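Long-range contacts in hypothetical protein AF1704 (Archaeoglobus fulgidus, PDB 1ZBM), which probably catalyses the conversion of cyclic dehypoxanthinylfutalosine into 1,4-dihydroxy-6-naphthoate, a step in menaquinone biosynthesis: residues L50-F55 with P109-T114; V92-S97 with G148-E153; D102-A107 with E144-L149. All blocks are in the same frame, centred on the assembly; numbering follows the deposited sequence.

Contacts 2 and 3 lie side by side in the buried core of one sheet. They share strand 147-150, which pairs antiparallel with 92-95 in contact 2 and parallel with 105-108 in contact 3. Both are built on backbone hydrogen bonds; aliphatic packing supports contact 2, while contact 3 adds polar grips from R105 and D146 at its partly exposed end. Contact 1 is different. It is partly buried, joins the two lobes of the protein, and has no hydrogen bond between its segments, relying on an edge-to-face aromatic pair and on R52 lying against Y112. P109 of contact 1 packs on L149 and I151, so the loop of contact 1 begins beside the strand of contact 2.

Contact 1: residues L50-F55 with P109-T114; sequences LNRKAF and PGRYTT
N51 and Y112 mark the closest backbone approach, with CA atoms 6.6 Å apart, where helix 47-53 faces the type I beta turn G110 to T113. No hydrogen bond links the two segments directly. Y112 does most of the packing. F55 comes over one face of its ring as a tilted edge-to-face pair, with ring centroids 5.3 Å apart and planes at 52°. The nearest pair is F55 CZ to Y112 CE1, at 4.1 Å. The opposite face of Y112 is covered near the rim by CD of its neighbour R111, so the phenol ring is held between an aromatic edge and an aliphatic chain. R52 meets the ring at its edge: Y112 CE2 lies over the centre of the guanidinium face, 4.0 Å from R52 CZ, and the two planes are 73° apart. An extended chain from CG to NE carries the R52 guanidinium there. Because it meets the ring edge, this is no cation-pi stack on the tyrosine. R52 NH2 also comes within 4.4 Å of R111 NE, a pair of like charges that is likely to be mildly unfavourable.

Deeper in, N51 CB touches Y112 CB at 4.0 Å. N51 turns its amide to other partners: OD1 accepts from S65 N and ND2 donates to E48 OE1. E48 also takes Y112 N on OE2, and so bridges helix and turn. T113 OG1 bonds to G110 O at 3.2 Å and caps N116 N as the N-cap of helix 114-122. T114, a predicted substrate-binding residue, follows directly. The arrangement is consistent with the interlobe cleft of a type II periplasmic-binding-protein fold, with the N-terminus of a helix at the likely substrate site.

Contact 2: residues V92-S97 with G148-E153; sequences VVVAKS and GLLIHE
V93 and L149 form the tight part of this contact. They are a non-hydrogen-bonded antiparallel pair, with CA atoms 4.4 Å apart. Their methyls V93 CG2 and L149 CD1 approach to 3.5 Å, closer than usual for two carbons. L149 CG is anti to its own N (chi1 -175°), and CD1 reaches back over the neighbouring strand to lie 3.4 Å from V92 O. Helix 114-122 covers this face: L119 packs on V93, and A115, a predicted substrate-binding residue, packs on L149.

The flanking pairs are hydrogen-bonded. V94 N donates to G148 O at 2.9 Å, and G148 N returns a bond to V94 O. L150 N meets V92 O at 3.0 Å, almost straight in both the N-H and the C=O direction. Strand 92-95 thus runs against strand 147-150, and on its other edge it bonds to strand 164-168. An antiparallel strand inserted between otherwise parallel neighbours is the mark of a type II periplasmic-binding-protein lobe.

The face bearing V92, V94 and L150 is packed less closely. V94 CG1 touches L150 CD1 at 3.8 Å, while V92 CG2 stands 4.4 Å from the same methyl. G148 brings no side chain to this face. I136 and I137 of helix 136-141 cover L150.

Pairing weakens where the strands part. The bond from V92 N to L150 O is weak, at 3.4 Å. Beyond it, I151 and H152 leave the sheet and are partly exposed. I151 CG1 lies over one face of the H152 imidazole, towards its rim, and F133 meets H152 edge-to-face. H152 is the predicted proton acceptor. At the other end K96 and S97 reach the surface, where K96 NZ forms a salt bridge with E143.

Contact 3: residues D102-A107 with E144-L149; sequences DGKRIA and EVDAGL
R105 and D146 grip each other through main chain and side chain. D146 OD1 accepts R105 N at 3.0 Å, on its anti side and 33° out of the carboxylate plane, and D146 N donates to R105 O at 2.9 Å. Along the R105 side chain, CB lies 3.5 Å from D146 OD1 and CG passes the same oxygen more loosely. A bend at chi3 (58°) then turns the chain towards E144. NE makes a weak, long ion pair with E127. NH1 donates to E144 O at 3.0 Å, with the oxygen in the guanidinium plane, and also lies against V145. NH2 sits beside the same carbonyl oxygen. With R105 cut back to alanine, the E144 carbonyl would probably lose this donor and V145 its guanidinium neighbour. K104 CD rests 3.6 Å from D146 OD2.

Further on the strands pair in parallel. A107 N donates to A147 O at 2.8 Å, and L149 N to A107 O at 2.9 Å. I106 CG2 packs on A147 CB, and A107 CB on V145 CG2. The parallel run 127-130, 105-108, 147-150 is consistent with the 2-1-3 part of a type II periplasmic-binding-protein sheet.

Contact 1: residues L50-F55 with P109-T114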
ATOM      1  N   LEU A  50       1.653  -6.205  -8.918  1.00 13.07           N
ATOM      2  CA  LEU A  50       1.284  -7.300  -8.022  1.00 12.83           C
ATOM      3  C   LEU A  50      -0.241  -7.467  -7.927  1.00 10.65           C
ATOM      4  O   LEU A  50      -0.741  -8.583  -7.796  1.00 11.27           O
ATOM      5  CB  LEU A  50       1.876  -7.085  -6.614  1.00 11.33           C
ATOM      6  CG  LEU A  50       3.397  -6.941  -6.474  1.00 10.34           C
ATOM      7  CD1 LEU A  50       3.808  -7.010  -4.995  1.00 10.33           C
ATOM      8  CD2 LEU A  50       4.080  -8.057  -7.249  1.00 11.04           C
ATOM      9  N   ASN A  51      -0.979  -6.364  -7.989  1.00 11.81           N
ATOM     10  CA  ASN A  51      -2.434  -6.446  -7.923  1.00 13.23           C
ATOM     11  C   ASN A  51      -2.935  -7.213  -9.135  1.00 12.52           C
ATOM     12  O   ASN A  51      -3.861  -7.998  -9.025  1.00 12.27           O
ATOM     13  CB  ASN A  51      -3.079  -5.058  -7.913  1.00 10.41           C
ATOM     14  CG  ASN A  51      -2.913  -4.346  -6.590  1.00 10.93           C
ATOM     15  OD1 ASN A  51      -2.775  -4.984  -5.546  1.00 10.74           O
ATOM     16  ND2 ASN A  51      -2.951  -3.016  -6.621  1.00  7.13           N
ATOM     17  N   ARG A  52      -2.321  -6.980 -10.289  1.00 13.63           N
ATOM     18  CA  ARG A  52      -2.724  -7.662 -11.505  1.00 15.03           C
ATOM     19  C   ARG A  52      -2.250  -9.110 -11.550  1.00 13.15           C
ATOM     20  O   ARG A  52      -3.033 -10.006 -11.843  1.00 12.74           O
ATOM     21  CB  ARG A  52      -2.228  -6.879 -12.726  1.00 16.92           C
ATOM     22  CG  ARG A  52      -3.022  -5.596 -12.979  1.00 21.53           C
ATOM     23  CD  ARG A  52      -2.466  -4.783 -14.137  1.00 26.52           C
ATOM     24  NE  ARG A  52      -3.377  -3.685 -14.520  1.00 31.34           N
ATOM     25  CZ  ARG A  52      -4.490  -3.843 -15.237  1.00 30.06           C
ATOM     26  NH1 ARG A  52      -4.842  -5.051 -15.658  1.00 30.49           N
ATOM     27  NH2 ARG A  52      -5.251  -2.800 -15.533  1.00 30.60           N
ATOM     28  N   LYS A  53      -0.979  -9.353 -11.246  1.00 13.48           N
ATOM     29  CA  LYS A  53      -0.456 -10.719 -11.265  1.00 14.56           C
ATOM     30  C   LYS A  53      -1.155 -11.600 -10.235  1.00 14.55           C
ATOM     31  O   LYS A  53      -1.132 -12.824 -10.340  1.00 14.63           O
ATOM     32  CB  LYS A  53       1.046 -10.728 -10.993  1.00 17.11           C
ATOM     33  CG  LYS A  53       1.884 -10.216 -12.138  1.00 18.88           C
ATOM     34  CD  LYS A  53       3.331 -10.553 -11.883  1.00 19.78           C
ATOM     35  CE  LYS A  53       4.152 -10.470 -13.152  1.00 19.53           C
ATOM     36  NZ  LYS A  53       5.553 -10.915 -12.881  1.00 21.10           N
ATOM     37  N   ALA A  54      -1.782 -10.968  -9.247  1.00 13.92           N
ATOM     38  CA  ALA A  54      -2.491 -11.689  -8.195  1.00 13.57           C
ATOM     39  C   ALA A  54      -3.741 -12.386  -8.728  1.00 13.75           C
ATOM     40  O   ALA A  54      -4.316 -13.252  -8.060  1.00 13.48           O
ATOM     41  CB  ALA A  54      -2.866 -10.726  -7.064  1.00  9.26           C
ATOM     42  N   PHE A  55      -4.174 -11.991  -9.922  1.00 13.94           N
ATOM     43  CA  PHE A  55      -5.358 -12.580 -10.547  1.00 14.24           C
ATOM     44  C   PHE A  55      -5.051 -13.966 -11.098  1.00 14.49           C
ATOM     45  O   PHE A  55      -5.947 -14.671 -11.543  1.00 13.83           O
ATOM     46  CB  PHE A  55      -5.857 -11.674 -11.673  1.00 16.93           C
ATOM     47  CG  PHE A  55      -6.650 -10.502 -11.190  1.00 18.63           C
ATOM     48  CD1 PHE A  55      -8.008 -10.634 -10.894  1.00 20.62           C
ATOM     49  CD2 PHE A  55      -6.031  -9.273 -10.985  1.00 18.52           C
ATOM     50  CE1 PHE A  55      -8.733  -9.555 -10.391  1.00 21.25           C
ATOM     51  CE2 PHE A  55      -6.741  -8.188 -10.483  1.00 18.85           C
ATOM     52  CZ  PHE A  55      -8.094  -8.324 -10.187  1.00 21.53           C
ATOM     53  N   PRO A 109      -2.086   6.095 -10.417  1.00 16.05           N
ATOM     54  CA  PRO A 109      -1.018   5.091 -10.441  1.00 18.49           C
ATOM     55  C   PRO A 109      -1.455   3.679 -10.834  1.00 20.30           C
ATOM     56  O   PRO A 109      -0.668   2.911 -11.380  1.00 21.20           O
ATOM     57  CB  PRO A 109      -0.484   5.146  -9.020  1.00 15.12           C
ATOM     58  CG  PRO A 109      -1.733   5.360  -8.236  1.00 16.96           C
ATOM     59  CD  PRO A 109      -2.431   6.446  -9.028  1.00 15.69           C
ATOM     60  N   GLY A 110      -2.702   3.337 -10.538  1.00 22.65           N
ATOM     61  CA  GLY A 110      -3.185   2.011 -10.855  1.00 23.68           C
ATOM     62  C   GLY A 110      -4.662   1.835 -10.570  1.00 24.87           C
ATOM     63  O   GLY A 110      -5.178   2.205  -9.501  1.00 27.31           O
ATOM     64  N   ARG A 111      -5.349   1.255 -11.545  1.00 20.87           N
ATOM     65  CA  ARG A 111      -6.780   1.018 -11.442  1.00 20.22           C
ATOM     66  C   ARG A 111      -7.209   0.258 -10.194  1.00 17.37           C
ATOM     67  O   ARG A 111      -8.235   0.565  -9.607  1.00 17.49           O
ATOM     68  CB  ARG A 111      -7.280   0.243 -12.661  1.00 22.41           C
ATOM     69  CG  ARG A 111      -8.772   0.041 -12.607  1.00 26.29           C
ATOM     70  CD  ARG A 111      -9.233  -1.009 -13.580  1.00 31.41           C
ATOM     71  NE  ARG A 111      -9.014  -0.589 -14.964  1.00 36.67           N
ATOM     72  CZ  ARG A 111      -9.591  -1.164 -16.014  1.00 39.41           C
ATOM     73  NH1 ARG A 111      -9.328  -0.718 -17.235  1.00 41.32           N
ATOM     74  NH2 ARG A 111     -10.436  -2.177 -15.838  1.00 39.02           N
ATOM     75  N   TYR A 112      -6.424  -0.734  -9.798  1.00 17.85           N
ATOM     76  CA  TYR A 112      -6.774  -1.554  -8.653  1.00 16.64           C
ATOM     77  C   TYR A 112      -6.259  -1.107  -7.285  1.00 16.45           C
ATOM     78  O   TYR A 112      -6.395  -1.839  -6.309  1.00 15.70           O
ATOM     79  CB  TYR A 112      -6.351  -2.998  -8.929  1.00 17.55           C
ATOM     80  CG  TYR A 112      -7.122  -3.637 -10.078  1.00 18.46           C
ATOM     81  CD1 TYR A 112      -8.484  -3.918  -9.962  1.00 19.19           C
ATOM     82  CD2 TYR A 112      -6.500  -3.927 -11.286  1.00 16.48           C
ATOM     83  CE1 TYR A 112      -9.209  -4.470 -11.029  1.00 20.99           C
ATOM     84  CE2 TYR A 112      -7.211  -4.474 -12.358  1.00 17.70           C
ATOM     85  CZ  TYR A 112      -8.560  -4.741 -12.226  1.00 21.56           C
ATOM     86  OH  TYR A 112      -9.283  -5.243 -13.289  1.00 25.31           O
ATOM     87  N   THR A 113      -5.683   0.084  -7.188  1.00 14.55           N
ATOM     88  CA  THR A 113      -5.196   0.523  -5.891  1.00 14.58           C
ATOM     89  C   THR A 113      -6.344   1.003  -5.039  1.00 14.34           C
ATOM     90  O   THR A 113      -7.384   1.434  -5.544  1.00 14.95           O
ATOM     91  CB  THR A 113      -4.232   1.672  -6.008  1.00 15.75           C
ATOM     92  OG1 THR A 113      -4.950   2.841  -6.423  1.00 14.61           O
ATOM     93  CG2 THR A 113      -3.157   1.339  -7.017  1.00 15.44           C
ATOM     94  N   THR A 114      -6.149   0.926  -3.733  1.00 14.06           N
ATOM     95  CA  THR A 114      -7.158   1.372  -2.793  1.00 13.73           C
ATOM     96  C   THR A 114      -7.421   2.867  -2.984  1.00 13.94           C
ATOM     97  O   THR A 114      -8.559   3.329  -2.875  1.00 15.43           O
ATOM     98  CB  THR A 114      -6.695   1.088  -1.367  1.00 12.68           C
ATOM     99  OG1 THR A 114      -6.579  -0.329  -1.196  1.00 15.52           O
ATOM    100  CG2 THR A 114      -7.696   1.631  -0.359  1.00 12.72           C
TER

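Contact 2: residues V92-S97 with G148-E153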
ATOM      1  N   VAL A  92      -3.631  11.281  -1.490  1.00 18.32           N
ATOM      2  CA  VAL A  92      -4.265  12.553  -1.768  1.00 18.43           C
ATOM      3  C   VAL A  92      -4.215  12.854  -3.249  1.00 18.47           C
ATOM      4  O   VAL A  92      -3.502  12.201  -4.004  1.00 19.37           O
ATOM      5  CB  VAL A  92      -3.557  13.692  -1.012  1.00 20.31           C
ATOM      6  CG1 VAL A  92      -3.717  13.514   0.499  1.00 19.42           C
ATOM      7  CG2 VAL A  92      -2.081  13.710  -1.384  1.00 20.31           C
ATOM      8  N   VAL A  93      -4.999  13.837  -3.662  1.00 19.18           N
ATOM      9  CA  VAL A  93      -5.003  14.263  -5.042  1.00 17.48           C
ATOM     10  C   VAL A  93      -4.431  15.679  -4.961  1.00 19.68           C
ATOM     11  O   VAL A  93      -4.858  16.482  -4.133  1.00 19.47           O
ATOM     12  CB  VAL A  93      -6.431  14.255  -5.619  1.00 16.34           C
ATOM     13  CG1 VAL A  93      -6.444  14.875  -7.005  1.00 14.82           C
ATOM     14  CG2 VAL A  93      -6.942  12.819  -5.684  1.00 13.17           C
ATOM     15  N   VAL A  94      -3.432  15.963  -5.786  1.00 20.99           N
ATOM     16  CA  VAL A  94      -2.789  17.266  -5.776  1.00 22.23           C
ATOM     17  C   VAL A  94      -2.928  17.974  -7.117  1.00 22.37           C
ATOM     18  O   VAL A  94      -3.124  17.325  -8.150  1.00 22.07           O
ATOM     19  CB  VAL A  94      -1.286  17.132  -5.469  1.00 22.99           C
ATOM     20  CG1 VAL A  94      -0.574  16.467  -6.649  1.00 22.95           C
ATOM     21  CG2 VAL A  94      -0.695  18.489  -5.201  1.00 27.26           C
ATOM     22  N   ALA A  95      -2.807  19.302  -7.098  1.00 21.49           N
ATOM     23  CA  ALA A  95      -2.919  20.114  -8.314  1.00 20.93           C
ATOM     24  C   ALA A  95      -2.117  21.411  -8.197  1.00 20.98           C
ATOM     25  O   ALA A  95      -1.712  21.793  -7.106  1.00 19.79           O
ATOM     26  CB  ALA A  95      -4.385  20.428  -8.600  1.00 18.69           C
ATOM     27  N   LYS A  96      -1.879  22.088  -9.318  1.00 22.47           N
ATOM     28  CA  LYS A  96      -1.103  23.320  -9.278  1.00 24.68           C
ATOM     29  C   LYS A  96      -1.843  24.419  -8.510  1.00 26.55           C
ATOM     30  O   LYS A  96      -1.224  25.342  -7.975  1.00 26.81           O
ATOM     31  CB  LYS A  96      -0.752  23.771 -10.699  1.00 25.14           C
ATOM     32  CG  LYS A  96      -0.035  22.687 -11.504  1.00 25.32           C
ATOM     33  CD  LYS A  96       0.406  23.163 -12.889  1.00 24.76           C
ATOM     34  CE  LYS A  96       1.519  24.198 -12.786  1.00 23.34           C
ATOM     35  NZ  LYS A  96       2.119  24.522 -14.103  1.00 19.02           N
ATOM     36  N   SER A  97      -3.167  24.306  -8.442  1.00 28.08           N
ATOM     37  CA  SER A  97      -3.991  25.267  -7.710  1.00 29.42           C
ATOM     38  C   SER A  97      -5.282  24.577  -7.263  1.00 31.12           C
ATOM     39  O   SER A  97      -5.522  23.419  -7.602  1.00 31.78           O
ATOM     40  CB  SER A  97      -4.332  26.471  -8.593  1.00 28.85           C
ATOM     41  OG  SER A  97      -5.269  26.126  -9.600  1.00 30.61           O
ATOM     42  N   GLY A 148      -3.306  14.805  -9.932  1.00 14.85           N
ATOM     43  CA  GLY A 148      -2.671  13.509  -9.795  1.00 12.86           C
ATOM     44  C   GLY A 148      -2.913  12.876  -8.440  1.00 13.43           C
ATOM     45  O   GLY A 148      -2.952  13.566  -7.419  1.00 12.54           O
ATOM     46  N   LEU A 149      -3.091  11.559  -8.440  1.00 13.88           N
ATOM     47  CA  LEU A 149      -3.317  10.800  -7.219  1.00 13.96           C
ATOM     48  C   LEU A 149      -1.968  10.243  -6.768  1.00 12.75           C
ATOM     49  O   LEU A 149      -1.289   9.559  -7.529  1.00 14.83           O
ATOM     50  CB  LEU A 149      -4.298   9.659  -7.497  1.00 14.04           C
ATOM     51  CG  LEU A 149      -4.768   8.815  -6.310  1.00 14.86           C
ATOM     52  CD1 LEU A 149      -5.462   9.701  -5.265  1.00 16.35           C
ATOM     53  CD2 LEU A 149      -5.726   7.763  -6.828  1.00 16.90           C
ATOM     54  N   LEU A 150      -1.585  10.544  -5.532  1.00 13.20           N
ATOM     55  CA  LEU A 150      -0.310  10.106  -4.975  1.00 12.94           C
ATOM     56  C   LEU A 150      -0.515   9.087  -3.871  1.00 13.13           C
ATOM     57  O   LEU A 150      -1.065   9.415  -2.819  1.00 13.96           O
ATOM     58  CB  LEU A 150       0.428  11.307  -4.388  1.00  9.36           C
ATOM     59  CG  LEU A 150       0.506  12.528  -5.288  1.00 10.41           C
ATOM     60  CD1 LEU A 150       1.042  13.725  -4.527  1.00  5.31           C
ATOM     61  CD2 LEU A 150       1.394  12.193  -6.486  1.00  7.10           C
ATOM     62  N   ILE A 151      -0.047   7.864  -4.094  1.00 13.08           N
ATOM     63  CA  ILE A 151      -0.196   6.820  -3.092  1.00 15.44           C
ATOM     64  C   ILE A 151       1.092   6.510  -2.342  1.00 15.61           C
ATOM     65  O   ILE A 151       1.076   5.799  -1.332  1.00 16.93           O
ATOM     66  CB  ILE A 151      -0.728   5.511  -3.726  1.00 15.04           C
ATOM     67  CG1 ILE A 151       0.366   4.850  -4.573  1.00 15.51           C
ATOM     68  CG2 ILE A 151      -1.923   5.824  -4.604  1.00 15.97           C
ATOM     69  CD1 ILE A 151      -0.053   3.525  -5.179  1.00 15.39           C
ATOM     70  N   HIS A 152       2.209   7.036  -2.827  1.00 14.48           N
ATOM     71  CA  HIS A 152       3.491   6.786  -2.171  1.00 14.71           C
ATOM     72  C   HIS A 152       3.981   8.015  -1.410  1.00 14.60           C
ATOM     73  O   HIS A 152       3.172   8.777  -0.894  1.00 12.16           O
ATOM     74  CB  HIS A 152       4.526   6.322  -3.195  1.00 15.07           C
ATOM     75  CG  HIS A 152       4.172   5.020  -3.849  1.00 15.25           C
ATOM     76  ND1 HIS A 152       4.110   3.830  -3.155  1.00 14.95           N
ATOM     77  CD2 HIS A 152       3.812   4.731  -5.123  1.00 13.52           C
ATOM     78  CE1 HIS A 152       3.726   2.865  -3.973  1.00 16.96           C
ATOM     79  NE2 HIS A 152       3.538   3.385  -5.174  1.00 15.04           N
ATOM     80  N   GLU A 153       5.294   8.216  -1.346  1.00 14.87           N
ATOM     81  CA  GLU A 153       5.833   9.329  -0.578  1.00 16.45           C
ATOM     82  C   GLU A 153       5.444  10.717  -1.076  1.00 17.09           C
ATOM     83  O   GLU A 153       5.803  11.730  -0.466  1.00 18.49           O
ATOM     84  CB  GLU A 153       7.366   9.227  -0.444  1.00 18.41           C
ATOM     85  CG  GLU A 153       8.157   9.477  -1.723  1.00 16.72           C
ATOM     86  CD  GLU A 153       8.177   8.288  -2.658  1.00 17.35           C
ATOM     87  OE1 GLU A 153       8.785   8.412  -3.746  1.00 16.99           O
ATOM     88  OE2 GLU A 153       7.601   7.230  -2.308  1.00 15.51           O
TER

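Contact 3: residues D102-A107 with E144-L149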
ATOM      1  N   ASP A 102     -14.256  17.690 -10.411  1.00 28.19           N
ATOM      2  CA  ASP A 102     -15.366  17.136 -11.183  1.00 29.93           C
ATOM      3  C   ASP A 102     -15.177  17.397 -12.678  1.00 29.21           C
ATOM      4  O   ASP A 102     -15.001  18.538 -13.106  1.00 28.94           O
ATOM      5  CB  ASP A 102     -16.693  17.718 -10.686  1.00 34.65           C
ATOM      6  CG  ASP A 102     -17.019  17.281  -9.263  1.00 37.55           C
ATOM      7  OD1 ASP A 102     -16.392  17.801  -8.314  1.00 37.80           O
ATOM      8  OD2 ASP A 102     -17.895  16.398  -9.095  1.00 40.51           O
ATOM      9  N   GLY A 103     -15.210  16.325 -13.463  1.00 27.73           N
ATOM     10  CA  GLY A 103     -15.027  16.442 -14.900  1.00 27.66           C
ATOM     11  C   GLY A 103     -13.565  16.553 -15.313  1.00 26.78           C
ATOM     12  O   GLY A 103     -13.235  16.474 -16.495  1.00 27.53           O
ATOM     13  N   LYS A 104     -12.683  16.715 -14.331  1.00 25.50           N
ATOM     14  CA  LYS A 104     -11.252  16.860 -14.586  1.00 22.36           C
ATOM     15  C   LYS A 104     -10.536  15.554 -14.950  1.00 22.15           C
ATOM     16  O   LYS A 104     -11.047  14.453 -14.713  1.00 19.66           O
ATOM     17  CB  LYS A 104     -10.578  17.480 -13.365  1.00 21.54           C
ATOM     18  CG  LYS A 104     -11.083  18.869 -13.002  1.00 23.55           C
ATOM     19  CD  LYS A 104     -10.824  19.876 -14.114  1.00 24.20           C
ATOM     20  CE  LYS A 104     -11.106  21.302 -13.647  1.00 23.64           C
ATOM     21  NZ  LYS A 104     -12.471  21.436 -13.080  1.00 25.52           N
ATOM     22  N   ARG A 105      -9.350  15.691 -15.541  1.00 21.30           N
ATOM     23  CA  ARG A 105      -8.544  14.536 -15.927  1.00 21.95           C
ATOM     24  C   ARG A 105      -7.494  14.301 -14.848  1.00 20.27           C
ATOM     25  O   ARG A 105      -6.586  15.105 -14.678  1.00 20.78           O
ATOM     26  CB  ARG A 105      -7.893  14.783 -17.296  1.00 23.37           C
ATOM     27  CG  ARG A 105      -8.915  14.805 -18.429  1.00 25.81           C
ATOM     28  CD  ARG A 105      -8.322  15.221 -19.770  1.00 29.41           C
ATOM     29  NE  ARG A 105      -7.221  14.357 -20.193  1.00 31.09           N
ATOM     30  CZ  ARG A 105      -5.939  14.617 -19.962  1.00 31.69           C
ATOM     31  NH1 ARG A 105      -5.595  15.724 -19.314  1.00 32.13           N
ATOM     32  NH2 ARG A 105      -5.005  13.773 -20.379  1.00 30.37           N
ATOM     33  N   ILE A 106      -7.628  13.199 -14.111  1.00 18.94           N
ATOM     34  CA  ILE A 106      -6.697  12.898 -13.025  1.00 16.92           C
ATOM     35  C   ILE A 106      -5.819  11.681 -13.267  1.00 16.86           C
ATOM     36  O   ILE A 106      -6.318  10.574 -13.533  1.00 15.89           O
ATOM     37  CB  ILE A 106      -7.440  12.667 -11.690  1.00 17.57           C
ATOM     38  CG1 ILE A 106      -8.488  13.765 -11.470  1.00 18.43           C
ATOM     39  CG2 ILE A 106      -6.445  12.646 -10.542  1.00 13.11           C
ATOM     40  CD1 ILE A 106      -9.367  13.539 -10.254  1.00 18.99           C
ATOM     41  N   ALA A 107      -4.509  11.890 -13.168  1.00 15.26           N
ATOM     42  CA  ALA A 107      -3.549  10.802 -13.345  1.00 17.59           C
ATOM     43  C   ALA A 107      -3.647   9.883 -12.129  1.00 16.75           C
ATOM     44  O   ALA A 107      -3.676  10.351 -10.996  1.00 17.17           O
ATOM     45  CB  ALA A 107      -2.124  11.362 -13.473  1.00 15.24           C
ATOM     46  N   GLU A 144      -0.123  18.230 -17.971  1.00 20.43           N
ATOM     47  CA  GLU A 144      -0.464  17.151 -18.884  1.00 19.18           C
ATOM     48  C   GLU A 144      -1.847  16.658 -18.446  1.00 18.93           C
ATOM     49  O   GLU A 144      -2.617  16.108 -19.236  1.00 16.41           O
ATOM     50  CB  GLU A 144       0.574  16.057 -18.724  1.00 23.69           C
ATOM     51  CG  GLU A 144       0.505  14.915 -19.700  1.00 30.68           C
ATOM     52  CD  GLU A 144       1.651  13.950 -19.467  1.00 35.09           C
ATOM     53  OE1 GLU A 144       2.817  14.416 -19.499  1.00 36.34           O
ATOM     54  OE2 GLU A 144       1.387  12.743 -19.245  1.00 35.84           O
ATOM     55  N   VAL A 145      -2.143  16.880 -17.167  1.00 15.57           N
ATOM     56  CA  VAL A 145      -3.412  16.506 -16.575  1.00 14.74           C
ATOM     57  C   VAL A 145      -3.847  17.622 -15.616  1.00 16.25           C
ATOM     58  O   VAL A 145      -3.103  18.583 -15.398  1.00 18.94           O
ATOM     59  CB  VAL A 145      -3.292  15.162 -15.809  1.00 15.28           C
ATOM     60  CG1 VAL A 145      -2.926  14.042 -16.781  1.00 13.02           C
ATOM     61  CG2 VAL A 145      -2.220  15.268 -14.717  1.00 11.96           C
ATOM     62  N   ASP A 146      -5.046  17.527 -15.054  1.00 14.17           N
ATOM     63  CA  ASP A 146      -5.486  18.562 -14.118  1.00 14.70           C
ATOM     64  C   ASP A 146      -5.024  18.243 -12.709  1.00 14.52           C
ATOM     65  O   ASP A 146      -4.731  19.144 -11.922  1.00 13.11           O
ATOM     66  CB  ASP A 146      -7.010  18.693 -14.116  1.00 17.26           C
ATOM     67  CG  ASP A 146      -7.566  19.070 -15.481  1.00 20.04           C
ATOM     68  OD1 ASP A 146      -7.888  18.157 -16.267  1.00 20.73           O
ATOM     69  OD2 ASP A 146      -7.666  20.281 -15.762  1.00 24.47           O
ATOM     70  N   ALA A 147      -4.966  16.953 -12.392  1.00 13.46           N
ATOM     71  CA  ALA A 147      -4.558  16.534 -11.059  1.00 13.51           C
ATOM     72  C   ALA A 147      -3.946  15.147 -11.049  1.00 13.60           C
ATOM     73  O   ALA A 147      -4.046  14.412 -12.027  1.00 11.99           O
ATOM     74  CB  ALA A 147      -5.751  16.584 -10.117  1.00 10.76           C
ATOM     75  N   GLY A 148      -3.306  14.805  -9.932  1.00 14.85           N
ATOM     76  CA  GLY A 148      -2.671  13.509  -9.795  1.00 12.86           C
ATOM     77  C   GLY A 148      -2.913  12.876  -8.440  1.00 13.43           C
ATOM     78  O   GLY A 148      -2.952  13.566  -7.419  1.00 12.54           O
ATOM     79  N   LEU A 149      -3.091  11.559  -8.440  1.00 13.88           N
ATOM     80  CA  LEU A 149      -3.317  10.800  -7.219  1.00 13.96           C
ATOM     81  C   LEU A 149      -1.968  10.243  -6.768  1.00 12.75           C
ATOM     82  O   LEU A 149      -1.289   9.559  -7.529  1.00 14.83           O
ATOM     83  CB  LEU A 149      -4.298   9.659  -7.497  1.00 14.04           C
ATOM     84  CG  LEU A 149      -4.768   8.815  -6.310  1.00 14.86           C
ATOM     85  CD1 LEU A 149      -5.462   9.701  -5.265  1.00 16.35           C
ATOM     86  CD2 LEU A 149      -5.726   7.763  -6.828  1.00 16.90           C
TER